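Local coordinates for protein Rab GDP dissociation inhibitor alpha (PDB 6C87) that probably binds prenylated, GDP-bound Rab GTPases, slowing their nucleotide release and carrying them between membranes and the cytosol, at residues 31-36 / 253-258; 92-97 / 440-445; 408-413 / 432-437. One frame throughout, in Å; residues are numbered along the deposited sequence.

Interaction 1 of 3, residues 31-36 / 253-258; sequences LSVSGK and AVYGGT
The ring of Tyr-255 lies flat against the last turn of helix 22-33, so that Ser-32 and Val-33 meet it through backbone as much as through side chain. The setting is a Rossmann-type fold, and two helix ends face each other here, those of 22-33 and 243-254, each closed by a Schellman motif with a glycine of positive phi: Gly-35 on one side and Gly-256 on the other. Tyr-255, the first residue to leave helical geometry, turns CG anti to its own carbonyl carbon (chi1 -74°), and this swings the ring over the neighbouring helix end. One face then receives the carbonyl oxygen of Ser-32, which is 3.3 Å from CD2 of Tyr-255, and the alpha carbon of Val-33, which sits 4.0 Å from CZ of Tyr-255. Farther out, the Val-33 side chain lies aslant the phenol, its CG1 4.0 Å from CE1 of Tyr-255. At the near end, the two beta carbons of Ser-32 and Tyr-255 meet, while the Ser-32 hydroxyl turns back to Ser-28 O of its own helix. No hydrogen bond spans the two segments. The phenol instead bonds to Val-447 O, and Val-33 has a backbone bond to the same residue, so the C-terminal tail ties both helix ends together. The oxygen that rests on the ring is also engaged in its own helix: Ser-32 O accepts from Gly-35 N at 3.1 Å. One residue earlier, Leu-31 O is gripped from opposite faces of its carbonyl plane, by Lys-36 N and by Ser-34 OG.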
# COMPACT_ATOMS: atom_id res chain seq x y z
N LEU A 31 17.66 -8.69 5.96
CA LEU A 31 17.19 -9.63 6.97
C LEU A 31 17.65 -9.23 8.36
O LEU A 31 16.91 -9.37 9.34
CB LEU A 31 17.67 -11.04 6.62
CG LEU A 31 17.09 -11.68 5.36
CD1 LEU A 31 17.95 -12.85 4.94
CD2 LEU A 31 15.66 -12.14 5.62
N SER A 32 18.89 -8.74 8.48
CA SER A 32 19.42 -8.38 9.78
C SER A 32 18.71 -7.16 10.36
O SER A 32 18.41 -7.13 11.56
CB SER A 32 20.93 -8.14 9.69
OG SER A 32 21.62 -9.35 9.44
N VAL A 33 18.45 -6.13 9.54
CA VAL A 33 17.76 -4.95 10.05
C VAL A 33 16.29 -5.23 10.33
O VAL A 33 15.64 -4.46 11.05
CB VAL A 33 17.93 -3.75 9.10
CG1 VAL A 33 19.39 -3.54 8.79
CG2 VAL A 33 17.10 -3.93 7.84
N SER A 34 15.74 -6.32 9.80
CA SER A 34 14.39 -6.74 10.15
C SER A 34 14.33 -7.57 11.43
O SER A 34 13.24 -7.96 11.85
CB SER A 34 13.75 -7.51 8.99
OG SER A 34 14.35 -8.78 8.80
N GLY A 35 15.48 -7.87 12.06
CA GLY A 35 15.52 -8.59 13.33
C GLY A 35 15.96 -10.03 13.24
O GLY A 35 16.08 -10.69 14.29
N LYS A 36 16.21 -10.55 12.04
CA LYS A 36 16.55 -11.95 11.84
C LYS A 36 18.00 -12.24 12.23
O LYS A 36 18.89 -11.39 12.08
CB LYS A 36 16.33 -12.37 10.38
CG LYS A 36 14.92 -12.14 9.81
CD LYS A 36 13.87 -12.96 10.56
CE LYS A 36 12.53 -12.90 9.84
NZ LYS A 36 11.66 -14.10 10.03
N ALA A 253 27.84 -7.35 11.73
CA ALA A 253 28.45 -7.36 13.05
C ALA A 253 27.66 -6.51 14.04
O ALA A 253 27.54 -6.88 15.22
CB ALA A 253 29.90 -6.87 12.96
N VAL A 254 27.12 -5.37 13.59
CA VAL A 254 26.30 -4.53 14.46
C VAL A 254 25.10 -5.30 14.99
O VAL A 254 24.66 -5.09 16.13
CB VAL A 254 25.86 -3.25 13.70
CG1 VAL A 254 24.92 -2.41 14.55
CG2 VAL A 254 27.08 -2.44 13.27
N TYR A 255 24.57 -6.23 14.20
CA TYR A 255 23.43 -7.05 14.61
C TYR A 255 23.88 -8.41 15.15
O TYR A 255 23.08 -9.36 15.16
CB TYR A 255 22.44 -7.18 13.46
CG TYR A 255 21.66 -5.90 13.22
CD1 TYR A 255 22.18 -4.87 12.44
CD2 TYR A 255 20.42 -5.71 13.81
CE1 TYR A 255 21.48 -3.69 12.24
CE2 TYR A 255 19.70 -4.53 13.61
CZ TYR A 255 20.23 -3.53 12.83
OH TYR A 255 19.52 -2.36 12.65
N GLY A 256 25.13 -8.51 15.61
CA GLY A 256 25.63 -9.67 16.32
C GLY A 256 26.25 -10.76 15.48
O GLY A 256 26.92 -11.64 16.04
N GLY A 257 26.08 -10.72 14.15
CA GLY A 257 26.62 -11.75 13.29
C GLY A 257 28.07 -11.53 12.89
O GLY A 257 28.73 -10.57 13.29
N THR A 258 28.57 -12.47 12.10
CA THR A 258 29.90 -12.37 11.51
C THR A 258 29.85 -12.91 10.09
O THR A 258 29.18 -13.91 9.82
CB THR A 258 30.95 -13.15 12.33

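Interaction 2 of 3, residues 92-97 / 440-445; sequences NGKLVK and FDWNKK
An indole packed against the inner methylenes of two lysines and the backbone oxygen of one, rather than their charged ends, sets this contact apart: Trp-442 abuts Lys-94 and Lys-97 with no hydrogen bond between the segments. It joins the first turn of helix 94-102, with Gly-93 at the N-cap position, to a type I turn from Asp-441 to Lys-444, beyond the end of helix 422-436. The six-membered ring leads. Its CH2 atom meets CG of Lys-94 at 3.9 Å, that side chain running across the indole at about a right angle. Lys-94 O lies at the ring edge, near the plane, while Lys-97 CB comes within 3.8 Å of Trp-442 CZ3 before its chain leads off. Past CG both lysine chains run straight, which carries their amino groups beyond the indole, and that of Lys-94 also touches Ala-425 and Val-426 of helix 422-436. Phe-440 turns its edge to one face of the indole, CD1 standing 3.5 Å from the plane of the Trp-442 ring near its middle. The same turn also holds an Asx turn, in which Asn-443 N donates to OD1 of Asp-441 at 3.0 Å from well above the carboxylate plane.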
# COMPACT_ATOMS: atom_id res chain seq x y z
N ASN A 92 18.76 7.93 -8.03
CA ASN A 92 17.69 7.74 -7.04
C ASN A 92 16.84 6.51 -7.37
O ASN A 92 15.63 6.50 -7.12
CB ASN A 92 16.81 8.98 -6.92
CG ASN A 92 17.35 9.98 -5.90
OD1 ASN A 92 17.63 9.63 -4.76
ND2 ASN A 92 17.50 11.23 -6.33
N GLY A 93 17.47 5.49 -7.96
CA GLY A 93 16.80 4.29 -8.40
C GLY A 93 16.58 3.31 -7.27
O GLY A 93 16.74 3.61 -6.09
N LYS A 94 16.19 2.09 -7.67
CA LYS A 94 15.77 1.09 -6.69
C LYS A 94 16.93 0.69 -5.77
O LYS A 94 16.76 0.62 -4.55
CB LYS A 94 15.20 -0.14 -7.39
CG LYS A 94 13.78 0.02 -7.89
CD LYS A 94 13.30 -1.28 -8.52
CE LYS A 94 11.80 -1.24 -8.77
NZ LYS A 94 11.40 -2.25 -9.78
N LEU A 95 18.11 0.43 -6.34
CA LEU A 95 19.20 -0.05 -5.51
C LEU A 95 19.62 0.99 -4.48
O LEU A 95 19.85 0.65 -3.31
CB LEU A 95 20.39 -0.48 -6.37
CG LEU A 95 21.55 -0.98 -5.51
CD1 LEU A 95 21.09 -2.14 -4.65
CD2 LEU A 95 22.72 -1.41 -6.37
N VAL A 96 19.71 2.25 -4.89
CA VAL A 96 20.04 3.31 -3.95
C VAL A 96 19.03 3.35 -2.81
O VAL A 96 19.38 3.57 -1.64
CB VAL A 96 20.13 4.66 -4.68
CG1 VAL A 96 20.15 5.81 -3.69
CG2 VAL A 96 21.37 4.70 -5.57
N LYS A 97 17.75 3.14 -3.12
CA LYS A 97 16.73 3.15 -2.08
C LYS A 97 16.84 1.94 -1.17
O LYS A 97 16.68 2.05 0.05
CB LYS A 97 15.33 3.25 -2.70
CG LYS A 97 15.02 4.65 -3.23
CD LYS A 97 13.62 4.77 -3.81
CE LYS A 97 13.37 6.18 -4.31
NZ LYS A 97 11.95 6.42 -4.67
N PHE A 440 7.03 -6.10 -1.19
CA PHE A 440 8.16 -5.36 -0.65
C PHE A 440 7.70 -4.02 -0.11
O PHE A 440 7.13 -3.21 -0.85
CB PHE A 440 9.22 -5.17 -1.74
CG PHE A 440 10.56 -4.72 -1.22
CD1 PHE A 440 10.90 -3.37 -1.22
CD2 PHE A 440 11.49 -5.64 -0.76
CE1 PHE A 440 12.14 -2.95 -0.74
CE2 PHE A 440 12.73 -5.22 -0.28
CZ PHE A 440 13.05 -3.87 -0.27
N ASP A 441 7.95 -3.78 1.17
CA ASP A 441 7.57 -2.54 1.83
C ASP A 441 8.74 -1.56 1.71
O ASP A 441 9.75 -1.71 2.40
CB ASP A 441 7.20 -2.79 3.29
CG ASP A 441 6.68 -1.54 4.00
OD1 ASP A 441 6.48 -0.50 3.34
OD2 ASP A 441 6.45 -1.61 5.23
N TRP A 442 8.59 -0.56 0.84
CA TRP A 442 9.65 0.42 0.65
C TRP A 442 9.73 1.42 1.80
O TRP A 442 10.59 2.31 1.76
CB TRP A 442 9.44 1.19 -0.66
CG TRP A 442 9.67 0.37 -1.88
CD1 TRP A 442 8.73 -0.30 -2.60
CD2 TRP A 442 10.93 0.10 -2.50
NE1 TRP A 442 9.33 -0.96 -3.65
CE2 TRP A 442 10.68 -0.74 -3.61
CE3 TRP A 442 12.25 0.48 -2.23
CZ2 TRP A 442 11.69 -1.19 -4.45
CZ3 TRP A 442 13.26 0.03 -3.07
CH2 TRP A 442 12.97 -0.80 -4.17
N ASN A 443 8.88 1.27 2.81
CA ASN A 443 8.92 2.14 3.97
C ASN A 443 9.31 1.39 5.23
O ASN A 443 9.28 1.98 6.32
CB ASN A 443 7.56 2.83 4.17
CG ASN A 443 7.28 3.84 3.09
OD1 ASN A 443 6.52 3.58 2.16
ND2 ASN A 443 7.90 5.01 3.20
N LYS A 444 9.68 0.12 5.12
CA LYS A 444 10.10 -0.62 6.31
C LYS A 444 11.34 0.04 6.89
O LYS A 444 12.23 0.49 6.16
CB LYS A 444 10.37 -2.08 5.96
N LYS A 445 11.38 0.12 8.22
CA LYS A 445 12.45 0.82 8.90
C LYS A 445 13.21 -0.15 9.81
O LYS A 445 12.61 -1.07 10.37
CB LYS A 445 11.90 1.98 9.73

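Interaction 3 of 3, residues 408-413 / 432-437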
# COMPACT_ATOMS: atom_id res chain seq x y z
N GLY A 408 12.62 -23.77 0.45
CA GLY A 408 13.36 -22.88 1.32
C GLY A 408 14.71 -22.43 0.79
O GLY A 408 15.48 -21.82 1.55
N VAL A 409 15.03 -22.71 -0.47
CA VAL A 409 16.30 -22.33 -1.07
C VAL A 409 16.05 -21.18 -2.03
O VAL A 409 15.47 -21.38 -3.11
CB VAL A 409 16.97 -23.51 -1.80
CG1 VAL A 409 18.32 -23.09 -2.34
CG2 VAL A 409 17.10 -24.70 -0.88
N PHE A 410 16.48 -19.98 -1.66
CA PHE A 410 16.26 -18.78 -2.44
C PHE A 410 17.56 -18.41 -3.15
O PHE A 410 18.55 -18.04 -2.50
CB PHE A 410 15.76 -17.65 -1.54
CG PHE A 410 14.50 -18.00 -0.82
CD1 PHE A 410 14.55 -18.64 0.41
CD2 PHE A 410 13.26 -17.75 -1.39
CE1 PHE A 410 13.38 -18.99 1.08
CE2 PHE A 410 12.09 -18.10 -0.73
CZ PHE A 410 12.15 -18.72 0.51
N ILE A 411 17.57 -18.53 -4.47
CA ILE A 411 18.77 -18.39 -5.29
C ILE A 411 18.69 -17.12 -6.12
O ILE A 411 17.63 -16.79 -6.67
CB ILE A 411 18.98 -19.62 -6.19
CG1 ILE A 411 18.86 -20.91 -5.37
CG2 ILE A 411 20.34 -19.55 -6.88
CD1 ILE A 411 18.95 -22.18 -6.19
N SER A 412 19.81 -16.40 -6.20
CA SER A 412 19.89 -15.20 -7.01
C SER A 412 20.20 -15.55 -8.46
O SER A 412 20.67 -16.64 -8.78
CB SER A 412 20.97 -14.26 -6.48
OG SER A 412 22.26 -14.86 -6.54
N LYS A 413 19.92 -14.59 -9.34
CA LYS A 413 20.32 -14.69 -10.73
C LYS A 413 21.76 -14.21 -10.90
O LYS A 413 22.26 -13.39 -10.13
CB LYS A 413 19.39 -13.87 -11.62
CG LYS A 413 17.97 -14.40 -11.66
CD LYS A 413 17.08 -13.54 -12.52
CE LYS A 413 15.66 -14.09 -12.53
NZ LYS A 413 14.75 -13.21 -13.31
N TYR A 432 13.49 -11.01 -1.84
CA TYR A 432 12.99 -10.66 -0.51
C TYR A 432 11.49 -10.89 -0.41
O TYR A 432 10.99 -11.32 0.64
CB TYR A 432 13.35 -9.21 -0.17
CG TYR A 432 13.23 -8.92 1.31
CD1 TYR A 432 14.17 -9.42 2.20
CD2 TYR A 432 12.19 -8.14 1.81
CE1 TYR A 432 14.08 -9.16 3.56
CE2 TYR A 432 12.08 -7.88 3.17
CZ TYR A 432 13.03 -8.39 4.04
OH TYR A 432 12.94 -8.14 5.40
N GLU A 433 10.75 -10.63 -1.49
CA GLU A 433 9.32 -10.93 -1.49
C GLU A 433 9.07 -12.43 -1.39
O GLU A 433 8.15 -12.87 -0.68
CB GLU A 433 8.67 -10.36 -2.74
CG GLU A 433 8.45 -8.87 -2.72
CD GLU A 433 7.89 -8.38 -4.03
OE1 GLU A 433 7.94 -9.16 -5.00
OE2 GLU A 433 7.40 -7.23 -4.08
N ARG A 434 9.88 -13.23 -2.09
CA ARG A 434 9.76 -14.68 -2.00
C ARG A 434 10.07 -15.17 -0.59
O ARG A 434 9.45 -16.14 -0.13
CB ARG A 434 10.69 -15.34 -3.01
CG ARG A 434 10.24 -15.23 -4.45
CD ARG A 434 11.42 -15.02 -5.38
NE ARG A 434 12.41 -16.07 -5.25
CZ ARG A 434 13.61 -16.05 -5.82
NH1 ARG A 434 13.97 -15.03 -6.58
NH2 ARG A 434 14.45 -17.07 -5.64
N ILE A 435 10.99 -14.52 0.11
CA ILE A 435 11.34 -14.95 1.46
C ILE A 435 10.21 -14.64 2.43
O ILE A 435 9.72 -15.52 3.14
CB ILE A 435 12.66 -14.28 1.90
CG1 ILE A 435 13.84 -14.82 1.09
CG2 ILE A 435 12.90 -14.50 3.39
CD1 ILE A 435 15.10 -14.02 1.27
N THR A 436 9.72 -13.39 2.43
CA THR A 436 8.75 -12.94 3.42
C THR A 436 7.30 -13.23 3.03
O THR A 436 6.42 -13.12 3.88
CB THR A 436 8.90 -11.43 3.68
OG1 THR A 436 8.57 -10.69 2.50
CG2 THR A 436 10.33 -11.10 4.09
N GLY A 437 7.04 -13.57 1.77
CA GLY A 437 5.66 -13.77 1.35
C GLY A 437 4.82 -12.52 1.33
O GLY A 437 3.60 -12.61 1.21
O HOH W 1 14.88 -19.92 -5.58
O HOH W 2 16.29 -14.94 -8.14
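This is a buried strand-to-helix contact at one margin of the five-stranded parallel sheet, where the outermost strand, 409-411, is covered by helix 422-436, which runs back antiparallel to it (171° between the short axes, 9.4 Å apart). Its apolar half is Phe-410 against Ile-435. CG1 of Ile-435 stands over the centre of the Phe-410 ring in a CH-pi contact, 3.8 Å from the centroid and 11° off the normal. Arg-434 packs beside it, its CB 3.8 Å from CE2 of Phe-410, and beyond that point the ring and the arginine run antiparallel, one passing alongside the other. Two bends along the arginine chain, at chi2 and chi3, turn its guanidinium to the outer margin of the strand. There Ile-411 O lies at the guanidinium edge, in a weak but straight hydrogen bond of 3.4 Å from NH2 of Arg-434. Two waters extend the link: one takes up Val-409 O and Ile-411 N and is weakly held by NH2, and the other donates to Ile-411 O and accepts from NH1 of Arg-434, 2.8 Å from that nitrogen. NE bonds to Asp-403 O, and NH1 forms a salt bridge with Asp-430, fixing the group's orientation. Phe-410 has its backbone partners in strand 290-293, so the arginine and its waters supply the strand's other side with the polar partners that a further strand would bring, and the carboxylate of Asp-430 probably balances the arginine's positive charge.

In the fold
The three interactions gather at one helix, 422-436, on a Rossmann-type sheet, their centres 17 to 18 Å apart. Interaction 3 holds that helix to the sheet margin, and the others abut it: Tyr-432 packs on Leu-31 and Ser-34 of interaction 1, while Glu-433 OE2 probably accepts from Phe-440 N of interaction 2. Interactions 1 and 2 do not touch, coming within about 5 Å at their nearest atoms. Along the chain their segments alternate, whereas interaction 3 comes wholly after interaction 1 and falls within the chain between the two segments of interaction 2. Residues remote in sequence, among them the C-terminal ones, are thereby gathered into a single domain.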